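Local coordinates for CurD (Moorea producens 3L, PDB 5KP7), which probably acts as a hydroxymethylglutaryl-CoA synthase-type acyltransferase of the thiolase-like superfamily and binds 4'-phosphopantetheine, at residues F132-A137 with G141-Q146; E392-H397 with Q413-V418; L271-H274 with M280-G283. The protein carries 3 engineered substitutions. All blocks are in the same frame, centred on the assembly; numbering follows the deposited sequence.

In the fold
Along the chain the order is interaction 1, interaction 3, interaction 2. Interactions 1 and 3 both reach the same mixed sheet, at its two outermost strands within this chain, 130-134 and 270-273. Each packs the helix that follows, 140-154 or 278-293, on its strand. Their centres are about 20 Å apart and their nearest atoms about 7 Å. Helix 325-336 touches side chains of both. Interaction 2 lies remote, with its centre about 32 Å from that of interaction 1 and about 33 Å from that of interaction 3. It packs helix 388-397 on the residues just before helix 416-422. Of the three, only interaction 3 borders the phosphopantetheine pocket, through M280; interaction 2 appears to join peripheral parts.

Interaction 1: residues F132-A137 with G141-Q146; sequences FELKQA and GTAGLQ
The L134 side chain overlaps the turn of helix 140-154 that carries A143 and G144. This is a strand-to-helix connection of the thiolase fold: strand 130-134 ends, a short loop follows, and the helix runs on against the sheet. In thiolase-like enzymes the loop at the start of this helix usually bears the nucleophilic cysteine. L134 projects from the end of the strand toward the helix. Its CG lies anti to the backbone N (chi1 -168°), which turns CG, and with it the two methyls, to the helix. CD2 meets the A143 CB methyl at 3.5 Å. CD1 reaches the same CB at 3.9 Å, so A143 is touched by both branches of the leucine. L134 is modelled in two conformations; the contact is described for one and is doubtful for the other. The contact is small and apolar, with no hydrogen bond across it. The two backbones come nearest at L134 and G144, whose CA atoms are 6.8 Å apart. Along its edge, the strand bonds through L134 to T103 and S105, and the leucine also rests on I102. Elsewhere on the helix, T142 OG1 bonds to Y359 OH, and L145 packs on Y359 and on F327 of helix 325-336. G144 has no side chain, and L134 CD1 comes 3.8 Å from G144 N.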
ATOM      1  N   PHE A 132      19.508  -8.516   3.544  1.00 19.32           N
ATOM      2  CA  PHE A 132      19.022  -8.824   2.205  1.00 19.03           C
ATOM      3  C   PHE A 132      17.783  -8.002   1.883  1.00 18.90           C
ATOM      4  O   PHE A 132      17.239  -7.305   2.765  1.00 18.44           O
ATOM      5  CB  PHE A 132      18.804 -10.350   1.989  1.00 19.75           C
ATOM      6  CG  PHE A 132      17.936 -10.991   3.000  1.00 20.19           C
ATOM      7  CD1 PHE A 132      16.570 -11.060   2.797  1.00 20.31           C
ATOM      8  CD2 PHE A 132      18.477 -11.548   4.138  1.00 20.81           C
ATOM      9  CE1 PHE A 132      15.742 -11.656   3.750  1.00 20.96           C
ATOM     10  CE2 PHE A 132      17.661 -12.153   5.094  1.00 21.44           C
ATOM     11  CZ  PHE A 132      16.294 -12.211   4.887  1.00 21.18           C
ATOM     12  N   GLU A 133      17.359  -8.086   0.625  1.00 18.54           N
ATOM     13  CA  GLU A 133      16.212  -7.331   0.097  1.00 18.99           C
ATOM     14  C   GLU A 133      15.200  -8.313  -0.489  1.00 19.19           C
ATOM     15  O   GLU A 133      15.579  -9.266  -1.162  1.00 19.99           O
ATOM     16  CB  GLU A 133      16.717  -6.337  -0.945  1.00 19.24           C
ATOM     17  CG  GLU A 133      15.722  -5.320  -1.453  1.00 19.74           C
ATOM     18  CD  GLU A 133      16.360  -4.287  -2.365  1.00 20.14           C
ATOM     19  OE1 GLU A 133      15.739  -4.018  -3.406  1.00 20.82           O
ATOM     20  OE2 GLU A 133      17.473  -3.750  -2.061  1.00 20.42           O
ATOM     21  N   LEU A 134      13.920  -8.026  -0.281  0.50 18.82           N
ATOM     22  CA  LEU A 134      12.853  -8.927  -0.612  0.50 18.89           C
ATOM     23  C   LEU A 134      11.877  -8.247  -1.573  0.50 18.84           C
ATOM     24  O   LEU A 134      11.486  -7.094  -1.322  0.50 18.46           O
ATOM     25  CB  LEU A 134      12.165  -9.332   0.692  0.50 19.06           C
ATOM     26  CG  LEU A 134      11.200 -10.492   0.591  0.50 19.23           C
ATOM     27  CD1 LEU A 134      11.098 -11.189   1.931  0.50 19.56           C
ATOM     28  CD2 LEU A 134       9.828 -10.028   0.117  0.50 19.27           C
ATOM     29  N   LYS A 135      11.494  -8.967  -2.645  1.00 18.92           N
ATOM     30  CA  LYS A 135      10.670  -8.457  -3.747  1.00 19.18           C
ATOM     31  C   LYS A 135       9.464  -9.383  -3.978  1.00 19.75           C
ATOM     32  O   LYS A 135       9.622 -10.604  -4.155  1.00 19.32           O
ATOM     33  CB  LYS A 135      11.527  -8.391  -5.018  1.00 19.92           C
ATOM     34  CG  LYS A 135      10.802  -7.983  -6.280  1.00 20.70           C
ATOM     35  CD  LYS A 135      11.704  -7.851  -7.491  1.00 21.39           C
ATOM     36  CE  LYS A 135      12.424  -9.094  -7.878  1.00 21.82           C
ATOM     37  NZ  LYS A 135      13.376  -8.855  -9.031  1.00 21.22           N
ATOM     38  N   GLN A 136       8.280  -8.788  -4.007  1.00 19.94           N
ATOM     39  CA  GLN A 136       7.048  -9.406  -4.591  1.00 20.38           C
ATOM     40  C   GLN A 136       5.966  -8.327  -4.591  1.00 19.99           C
ATOM     41  O   GLN A 136       4.931  -8.391  -3.887  1.00 20.32           O
ATOM     42  CB  GLN A 136       6.587 -10.686  -3.895  1.00 20.88           C
ATOM     43  CG  GLN A 136       5.275 -11.296  -4.450  1.00 21.89           C
ATOM     44  CD  GLN A 136       5.005 -11.062  -5.924  1.00 22.82           C
ATOM     45  OE1 GLN A 136       3.977 -10.407  -6.295  1.00 26.05           O
ATOM     46  NE2 GLN A 136       5.826 -11.590  -6.759  1.00 22.26           N
ATOM     47  N   ALA A 137       6.269  -7.318  -5.388  1.00 19.32           N
ATOM     48  CA  ALA A 137       5.463  -6.108  -5.465  1.00 19.28           C
ATOM     49  C   ALA A 137       5.030  -5.671  -4.059  1.00 19.30           C
ATOM     50  O   ALA A 137       5.865  -5.678  -3.145  1.00 18.56           O
ATOM     51  CB  ALA A 137       4.323  -6.311  -6.407  1.00 19.84           C
ATOM     52  N   GLY A 141       6.518  -6.221   2.015  1.00 18.73           N
ATOM     53  CA  GLY A 141       6.563  -5.915   3.443  1.00 18.87           C
ATOM     54  C   GLY A 141       6.066  -7.047   4.326  1.00 19.18           C
ATOM     55  O   GLY A 141       6.701  -7.458   5.316  1.00 19.03           O
ATOM     56  N   THR A 142       4.892  -7.566   3.981  1.00 19.30           N
ATOM     57  CA  THR A 142       4.347  -8.691   4.699  1.00 19.55           C
ATOM     58  C   THR A 142       5.290  -9.907   4.662  1.00 19.67           C
ATOM     59  O   THR A 142       5.501 -10.553   5.690  1.00 20.15           O
ATOM     60  CB  THR A 142       2.939  -9.034   4.181  1.00 19.99           C
ATOM     61  OG1 THR A 142       2.071  -7.947   4.538  1.00 20.41           O
ATOM     62  CG2 THR A 142       2.426 -10.333   4.758  1.00 20.41           C
ATOM     63  N   ALA A 143       5.824 -10.230   3.505  1.00 19.30           N
ATOM     64  CA  ALA A 143       6.775 -11.330   3.417  1.00 19.25           C
ATOM     65  C   ALA A 143       7.961 -11.132   4.382  1.00 19.13           C
ATOM     66  O   ALA A 143       8.364 -12.067   5.107  1.00 19.72           O
ATOM     67  CB  ALA A 143       7.236 -11.510   1.987  1.00 19.22           C
ATOM     68  N   GLY A 144       8.527  -9.923   4.417  1.00 18.79           N
ATOM     69  CA  GLY A 144       9.617  -9.610   5.341  1.00 18.73           C
ATOM     70  C   GLY A 144       9.217  -9.757   6.793  1.00 19.26           C
ATOM     71  O   GLY A 144       9.961 -10.338   7.618  1.00 19.54           O
ATOM     72  N   LEU A 145       8.029  -9.252   7.130  1.00 19.44           N
ATOM     73  CA  LEU A 145       7.545  -9.375   8.488  1.00 20.02           C
ATOM     74  C   LEU A 145       7.383 -10.847   8.889  1.00 20.29           C
ATOM     75  O   LEU A 145       7.764 -11.245   9.981  1.00 20.23           O
ATOM     76  CB  LEU A 145       6.212  -8.638   8.650  1.00 20.28           C
ATOM     77  CG  LEU A 145       5.495  -8.786  10.000  1.00 21.09           C
ATOM     78  CD1 LEU A 145       6.335  -8.388  11.215  1.00 21.57           C
ATOM     79  CD2 LEU A 145       4.182  -8.009   9.958  1.00 21.60           C
ATOM     80  N   GLN A 146       6.826 -11.659   7.999  1.00 20.51           N
ATOM     81  CA  GLN A 146       6.671 -13.086   8.290  1.00 21.20           C
ATOM     82  C   GLN A 146       8.004 -13.782   8.466  1.00 21.51           C
ATOM     83  O   GLN A 146       8.124 -14.643   9.327  1.00 22.00           O
ATOM     84  CB  GLN A 146       5.806 -13.771   7.227  1.00 21.63           C
ATOM     85  CG  GLN A 146       4.353 -13.269   7.244  1.00 22.13           C
ATOM     86  CD  GLN A 146       3.636 -13.534   8.559  1.00 22.94           C
ATOM     87  OE1 GLN A 146       3.903 -14.525   9.241  1.00 24.14           O
ATOM     88  NE2 GLN A 146       2.742 -12.650   8.932  1.00 23.38           N
TER

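Interaction 2: residues E392-H397 with Q413-V418; sequences EQLLYH and QLFPGV
F415 pushes the far end of its ring against helix 388-397 at Q393 and L394, and with L394 it forms the buried part of the contact. F415 CZ lies 3.8 Å from L394 N, which sits at the ring edge near its plane. F415 CE2 is 4.1 Å from L394 CB. Within its own segment, L414 CG lies over one face of the ring, offset toward the rim. L70 and V68 of a loop pack on F415 and L394 in turn. Within the region assigned to the C-terminal HMG-CoA synthase family, the end of helix 388-397 thus packs on the residues leading into helix 416-422, with F415 at the N-cap. An alanine at F415 is likely to open a gap beside L394 and leave Q393 without its ring neighbour. Q393 and H397 lie nearer solvent, though their contacts are just as close. The Q393 chain runs out extended, and its NE2 comes 3.7 Å from F415 CE1, with amide and ring planes 65° apart. From the middle of the contact, L414 CD1 reaches over one face of the partly exposed H397 imidazole in a CH-pi contact, 3.8 Å from the ring centroid. H397 is modelled in two conformations; this contact is described for one and is doubtful for the other.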
ATOM      1  N   GLU A 392       5.760  19.752 -11.266  1.00 34.45           N
ATOM      2  CA  GLU A 392       6.210  19.504 -12.644  1.00 35.55           C
ATOM      3  C   GLU A 392       7.732  19.660 -12.780  1.00 34.71           C
ATOM      4  O   GLU A 392       8.367  18.886 -13.480  1.00 32.81           O
ATOM      5  CB  GLU A 392       5.454  20.411 -13.649  1.00 38.88           C
ATOM      6  CG  GLU A 392       4.005  19.974 -13.780  1.00 41.41           C
ATOM      7  CD  GLU A 392       3.083  20.946 -14.485  1.00 45.26           C
ATOM      8  OE1 GLU A 392       2.037  20.463 -14.974  1.00 49.25           O
ATOM      9  OE2 GLU A 392       3.351  22.165 -14.530  1.00 48.19           O
ATOM     10  N   GLN A 393       8.304  20.655 -12.107  1.00 34.90           N
ATOM     11  CA  GLN A 393       9.747  20.836 -12.122  1.00 35.49           C
ATOM     12  C   GLN A 393      10.427  19.618 -11.480  1.00 33.64           C
ATOM     13  O   GLN A 393      11.443  19.108 -11.987  1.00 32.48           O
ATOM     14  CB  GLN A 393      10.154  22.076 -11.354  1.00 38.54           C
ATOM     15  CG  GLN A 393       9.805  23.421 -11.954  1.00 42.31           C
ATOM     16  CD  GLN A 393      10.215  24.519 -10.987  1.00 45.47           C
ATOM     17  OE1 GLN A 393       9.366  25.263 -10.473  1.00 49.36           O
ATOM     18  NE2 GLN A 393      11.538  24.592 -10.686  1.00 46.17           N
ATOM     19  N   LEU A 394       9.852  19.170 -10.362  1.00 32.84           N
ATOM     20  CA  LEU A 394      10.389  17.999  -9.642  1.00 32.28           C
ATOM     21  C   LEU A 394      10.457  16.798 -10.558  1.00 31.25           C
ATOM     22  O   LEU A 394      11.493  16.155 -10.637  1.00 30.64           O
ATOM     23  CB  LEU A 394       9.580  17.722  -8.375  1.00 33.03           C
ATOM     24  CG  LEU A 394      10.081  16.680  -7.378  1.00 33.18           C
ATOM     25  CD1 LEU A 394       9.446  16.940  -6.016  1.00 34.03           C
ATOM     26  CD2 LEU A 394       9.787  15.277  -7.868  1.00 33.39           C
ATOM     27  N   LEU A 395       9.374  16.496 -11.285  1.00 31.15           N
ATOM     28  CA  LEU A 395       9.383  15.393 -12.248  1.00 31.68           C
ATOM     29  C   LEU A 395      10.495  15.537 -13.275  1.00 30.89           C
ATOM     30  O   LEU A 395      11.209  14.586 -13.558  1.00 30.56           O
ATOM     31  CB  LEU A 395       8.054  15.274 -13.008  1.00 33.00           C
ATOM     32  CG  LEU A 395       6.773  15.036 -12.213  1.00 34.66           C
ATOM     33  CD1 LEU A 395       5.616  14.703 -13.152  1.00 35.57           C
ATOM     34  CD2 LEU A 395       6.948  13.971 -11.159  1.00 34.51           C
ATOM     35  N   TYR A 396      10.603  16.723 -13.855  1.00 31.22           N
ATOM     36  CA  TYR A 396      11.646  17.016 -14.839  1.00 31.35           C
ATOM     37  C   TYR A 396      13.064  16.791 -14.270  1.00 30.82           C
ATOM     38  O   TYR A 396      13.900  16.176 -14.900  1.00 29.53           O
ATOM     39  CB  TYR A 396      11.465  18.458 -15.314  1.00 33.05           C
ATOM     40  CG  TYR A 396      12.521  18.943 -16.266  1.00 34.72           C
ATOM     41  CD1 TYR A 396      12.406  18.739 -17.643  1.00 36.78           C
ATOM     42  CD2 TYR A 396      13.623  19.638 -15.802  1.00 35.47           C
ATOM     43  CE1 TYR A 396      13.377  19.219 -18.524  1.00 37.97           C
ATOM     44  CE2 TYR A 396      14.598  20.092 -16.668  1.00 36.44           C
ATOM     45  CZ  TYR A 396      14.482  19.878 -18.007  1.00 37.95           C
ATOM     46  OH  TYR A 396      15.463  20.358 -18.819  1.00 41.07           O
ATOM     47  N   HIS A 397      13.281  17.230 -13.041  1.00 30.67           N
ATOM     48  CA  HIS A 397      14.603  17.146 -12.419  0.50 30.47           C
ATOM     49  C   HIS A 397      14.979  15.741 -11.966  1.00 30.77           C
ATOM     50  O   HIS A 397      16.164  15.438 -11.784  1.00 32.18           O
ATOM     51  CB  HIS A 397      14.696  18.167 -11.288  0.50 29.83           C
ATOM     52  CG  HIS A 397      14.804  19.556 -11.800  0.50 29.68           C
ATOM     53  ND1 HIS A 397      15.785  19.921 -12.693  0.50 29.82           N
ATOM     54  CD2 HIS A 397      14.039  20.659 -11.616  0.50 30.11           C
ATOM     55  CE1 HIS A 397      15.632  21.194 -13.021  0.50 29.82           C
ATOM     56  NE2 HIS A 397      14.604  21.672 -12.362  0.50 29.99           N
ATOM     57  N   GLN A 413      19.535  22.990  -3.041  1.00 28.09           N
ATOM     58  CA  GLN A 413      18.778  24.216  -3.203  1.00 29.96           C
ATOM     59  C   GLN A 413      17.937  24.236  -4.473  1.00 29.92           C
ATOM     60  O   GLN A 413      17.534  25.312  -4.933  1.00 30.90           O
ATOM     61  CB  GLN A 413      19.755  25.409  -3.174  1.00 31.74           C
ATOM     62  CG  GLN A 413      20.344  25.662  -1.803  1.00 33.35           C
ATOM     63  CD  GLN A 413      19.294  25.925  -0.743  1.00 35.34           C
ATOM     64  OE1 GLN A 413      19.247  25.229   0.264  1.00 39.56           O
ATOM     65  NE2 GLN A 413      18.467  26.894  -0.960  1.00 37.26           N
ATOM     66  N   LEU A 414      17.614  23.058  -5.010  1.00 28.90           N
ATOM     67  CA  LEU A 414      16.602  22.967  -6.055  1.00 29.39           C
ATOM     68  C   LEU A 414      15.344  23.778  -5.714  1.00 30.75           C
ATOM     69  O   LEU A 414      14.909  24.625  -6.502  1.00 31.09           O
ATOM     70  CB  LEU A 414      16.230  21.505  -6.296  1.00 28.62           C
ATOM     71  CG  LEU A 414      15.118  21.228  -7.310  1.00 29.25           C
ATOM     72  CD1 LEU A 414      15.481  21.780  -8.678  1.00 30.30           C
ATOM     73  CD2 LEU A 414      14.833  19.730  -7.365  1.00 28.62           C
ATOM     74  N   PHE A 415      14.765  23.482  -4.555  1.00 31.08           N
ATOM     75  CA  PHE A 415      13.638  24.235  -4.015  1.00 33.06           C
ATOM     76  C   PHE A 415      14.056  24.739  -2.638  1.00 33.89           C
ATOM     77  O   PHE A 415      13.994  24.001  -1.681  1.00 33.32           O
ATOM     78  CB  PHE A 415      12.376  23.373  -3.912  1.00 33.16           C
ATOM     79  CG  PHE A 415      11.973  22.706  -5.204  1.00 32.95           C
ATOM     80  CD1 PHE A 415      11.511  23.448  -6.278  1.00 34.74           C
ATOM     81  CD2 PHE A 415      12.012  21.316  -5.325  1.00 32.63           C
ATOM     82  CE1 PHE A 415      11.135  22.813  -7.466  1.00 34.39           C
ATOM     83  CE2 PHE A 415      11.661  20.680  -6.509  1.00 32.32           C
ATOM     84  CZ  PHE A 415      11.210  21.434  -7.578  1.00 33.15           C
ATOM     85  N   PRO A 416      14.516  25.993  -2.549  1.00 35.54           N
ATOM     86  CA  PRO A 416      14.964  26.546  -1.255  1.00 36.93           C
ATOM     87  C   PRO A 416      13.958  26.362  -0.111  1.00 37.85           C
ATOM     88  O   PRO A 416      14.354  26.014   1.008  1.00 38.09           O
ATOM     89  CB  PRO A 416      15.237  28.011  -1.588  1.00 38.34           C
ATOM     90  CG  PRO A 416      15.695  27.947  -3.001  1.00 37.43           C
ATOM     91  CD  PRO A 416      14.803  26.923  -3.656  1.00 36.39           C
ATOM     92  N   GLY A 417      12.670  26.521  -0.404  1.00 38.64           N
ATOM     93  CA  GLY A 417      11.626  26.385   0.619  1.00 39.74           C
ATOM     94  C   GLY A 417      11.435  24.991   1.163  1.00 38.90           C
ATOM     95  O   GLY A 417      11.119  24.822   2.343  1.00 39.60           O
ATOM     96  N   VAL A 418      11.620  23.991   0.302  1.00 37.43           N
ATOM     97  CA  VAL A 418      11.565  22.598   0.717  1.00 36.71           C
ATOM     98  C   VAL A 418      12.737  22.345   1.638  1.00 36.26           C
ATOM     99  O   VAL A 418      12.571  21.701   2.660  1.00 36.57           O
ATOM    100  CB  VAL A 418      11.605  21.601  -0.465  1.00 35.30           C
ATOM    101  CG1 VAL A 418      11.642  20.159   0.045  1.00 34.32           C
ATOM    102  CG2 VAL A 418      10.415  21.806  -1.392  1.00 36.15           C
TER

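Interaction 3: residues L271-H274 with M280-G283; sequences LSFH and MVKG
The F273 ring carries V281 CG1 over one face, in a CH-pi contact with the methyl 3.9 Å from the ring centroid and 29° off its normal. The methyl is displaced toward the CG-CD1 bond of the ring, where it comes 3.5 Å from F273 CD1 and 3.7 Å from F273 CG. Strand 270-273 leads through a short loop into helix 278-293, as part of the thiolase fold, and the helix packs back on the strand. The two backbones come nearest at F273 and V281, whose CA atoms are 7.0 Å apart. No hydrogen bond crosses between the two segments. Helix 237-258 brings Y244 and C248 against F273, while S272 points away from helix 278-293 and bonds through OG to S329 and T333 of helix 325-336. The strand thus has helices on two sides. V281 holds CG1 anti to its own N (chi1 172°). CG1 faces the ring, while CG2 lies beside F273 CB, 4.0 Å away. All three touching residues are buried. The H274 side chain packs against C138 and N320, about 6 Å from the bound phosphopantetheine, which is consistent with the active site of this superfamily. M280, next to V281, touches the phosphopantetheine itself. At the end of the contact H274 O takes a hydrogen bond from Y244 OH, while V281 CG2 lies 3.7 Å from the same H274 O.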
ATOM      1  N   LEU A 271      -9.949  -3.592  10.565  1.00 24.09           N
ATOM      2  CA  LEU A 271      -9.358  -4.225   9.384  1.00 24.21           C
ATOM      3  C   LEU A 271      -8.469  -3.229   8.675  1.00 23.63           C
ATOM      4  O   LEU A 271      -8.887  -2.100   8.407  1.00 24.13           O
ATOM      5  CB  LEU A 271     -10.462  -4.690   8.440  1.00 24.75           C
ATOM      6  CG  LEU A 271     -11.389  -5.768   8.988  1.00 25.66           C
ATOM      7  CD1 LEU A 271     -12.629  -5.849   8.120  1.00 26.39           C
ATOM      8  CD2 LEU A 271     -10.703  -7.122   9.101  1.00 26.11           C
ATOM      9  N   SER A 272      -7.220  -3.641   8.405  1.00 23.25           N
ATOM     10  CA  SER A 272      -6.250  -2.858   7.642  1.00 23.15           C
ATOM     11  C   SER A 272      -5.929  -3.591   6.353  1.00 22.63           C
ATOM     12  O   SER A 272      -5.841  -4.839   6.352  1.00 22.20           O
ATOM     13  CB  SER A 272      -4.970  -2.617   8.440  1.00 23.42           C
ATOM     14  OG  SER A 272      -5.110  -1.414   9.215  1.00 24.43           O
ATOM     15  N   PHE A 273      -5.784  -2.830   5.275  1.00 22.46           N
ATOM     16  CA  PHE A 273      -5.628  -3.414   3.931  1.00 22.61           C
ATOM     17  C   PHE A 273      -4.478  -2.731   3.212  1.00 22.27           C
ATOM     18  O   PHE A 273      -4.221  -1.532   3.438  1.00 22.58           O
ATOM     19  CB  PHE A 273      -6.875  -3.117   3.092  1.00 22.94           C
ATOM     20  CG  PHE A 273      -8.172  -3.782   3.556  1.00 23.36           C
ATOM     21  CD1 PHE A 273      -8.910  -3.252   4.597  1.00 23.61           C
ATOM     22  CD2 PHE A 273      -8.709  -4.849   2.850  1.00 23.26           C
ATOM     23  CE1 PHE A 273     -10.139  -3.813   4.948  1.00 24.03           C
ATOM     24  CE2 PHE A 273      -9.936  -5.420   3.194  1.00 24.16           C
ATOM     25  CZ  PHE A 273     -10.633  -4.907   4.278  1.00 24.36           C
ATOM     26  N   HIS A 274      -3.816  -3.453   2.292  1.00 22.12           N
ATOM     27  CA  HIS A 274      -3.038  -2.789   1.275  1.00 21.84           C
ATOM     28  C   HIS A 274      -3.996  -1.824   0.579  1.00 21.88           C
ATOM     29  O   HIS A 274      -5.072  -2.230   0.168  1.00 21.37           O
ATOM     30  CB  HIS A 274      -2.460  -3.775   0.248  1.00 22.14           C
ATOM     31  CG  HIS A 274      -1.805  -3.080  -0.886  1.00 22.46           C
ATOM     32  ND1 HIS A 274      -0.839  -2.136  -0.680  1.00 22.53           N
ATOM     33  CD2 HIS A 274      -2.051  -3.087  -2.218  1.00 23.31           C
ATOM     34  CE1 HIS A 274      -0.477  -1.613  -1.830  1.00 22.90           C
ATOM     35  NE2 HIS A 274      -1.195  -2.172  -2.781  1.00 23.11           N
ATOM     36  N   MET A 280     -11.143   1.768  -3.372  1.00 26.48           N
ATOM     37  CA  MET A 280     -11.156   0.357  -3.688  1.00 26.70           C
ATOM     38  C   MET A 280     -11.122  -0.533  -2.467  1.00 25.70           C
ATOM     39  O   MET A 280     -11.652  -1.642  -2.514  1.00 26.10           O
ATOM     40  CB  MET A 280     -10.079  -0.058  -4.704  1.00 28.14           C
ATOM     41  CG  MET A 280      -8.689   0.187  -4.275  1.00 28.79           C
ATOM     42  SD  MET A 280      -7.578  -0.825  -5.289  1.00 30.46           S
ATOM     43  CE  MET A 280      -7.721  -2.408  -4.474  1.00 31.86           C
ATOM     44  N   VAL A 281     -10.563  -0.043  -1.347  1.00 24.18           N
ATOM     45  CA  VAL A 281     -10.651  -0.754  -0.090  1.00 23.89           C
ATOM     46  C   VAL A 281     -12.114  -0.757   0.407  1.00 24.23           C
ATOM     47  O   VAL A 281     -12.615  -1.777   0.867  1.00 24.33           O
ATOM     48  CB  VAL A 281      -9.658  -0.161   0.944  1.00 23.54           C
ATOM     49  CG1 VAL A 281      -9.858  -0.756   2.333  1.00 23.80           C
ATOM     50  CG2 VAL A 281      -8.224  -0.384   0.455  1.00 23.26           C
ATOM     51  N   LYS A 282     -12.796   0.368   0.247  1.00 24.76           N
ATOM     52  CA  LYS A 282     -14.239   0.425   0.559  1.00 25.68           C
ATOM     53  C   LYS A 282     -15.001  -0.610  -0.267  1.00 25.88           C
ATOM     54  O   LYS A 282     -15.829  -1.351   0.268  1.00 26.65           O
ATOM     55  CB  LYS A 282     -14.782   1.845   0.357  1.00 26.62           C
ATOM     56  CG  LYS A 282     -16.251   2.004   0.758  1.00 28.12           C
ATOM     57  CD  LYS A 282     -16.613   3.493   0.846  1.00 29.28           C
ATOM     58  CE  LYS A 282     -18.071   3.712   0.997  1.00 31.38           C
ATOM     59  NZ  LYS A 282     -18.377   5.166   1.117  1.00 31.81           N
ATOM     60  N   GLY A 283     -14.685  -0.714  -1.559  1.00 25.96           N
ATOM     61  CA  GLY A 283     -15.280  -1.752  -2.413  1.00 26.14           C
ATOM     62  C   GLY A 283     -14.971  -3.192  -2.013  1.00 25.87           C
ATOM     63  O   GLY A 283     -15.852  -4.048  -2.030  1.00 26.02           O
TER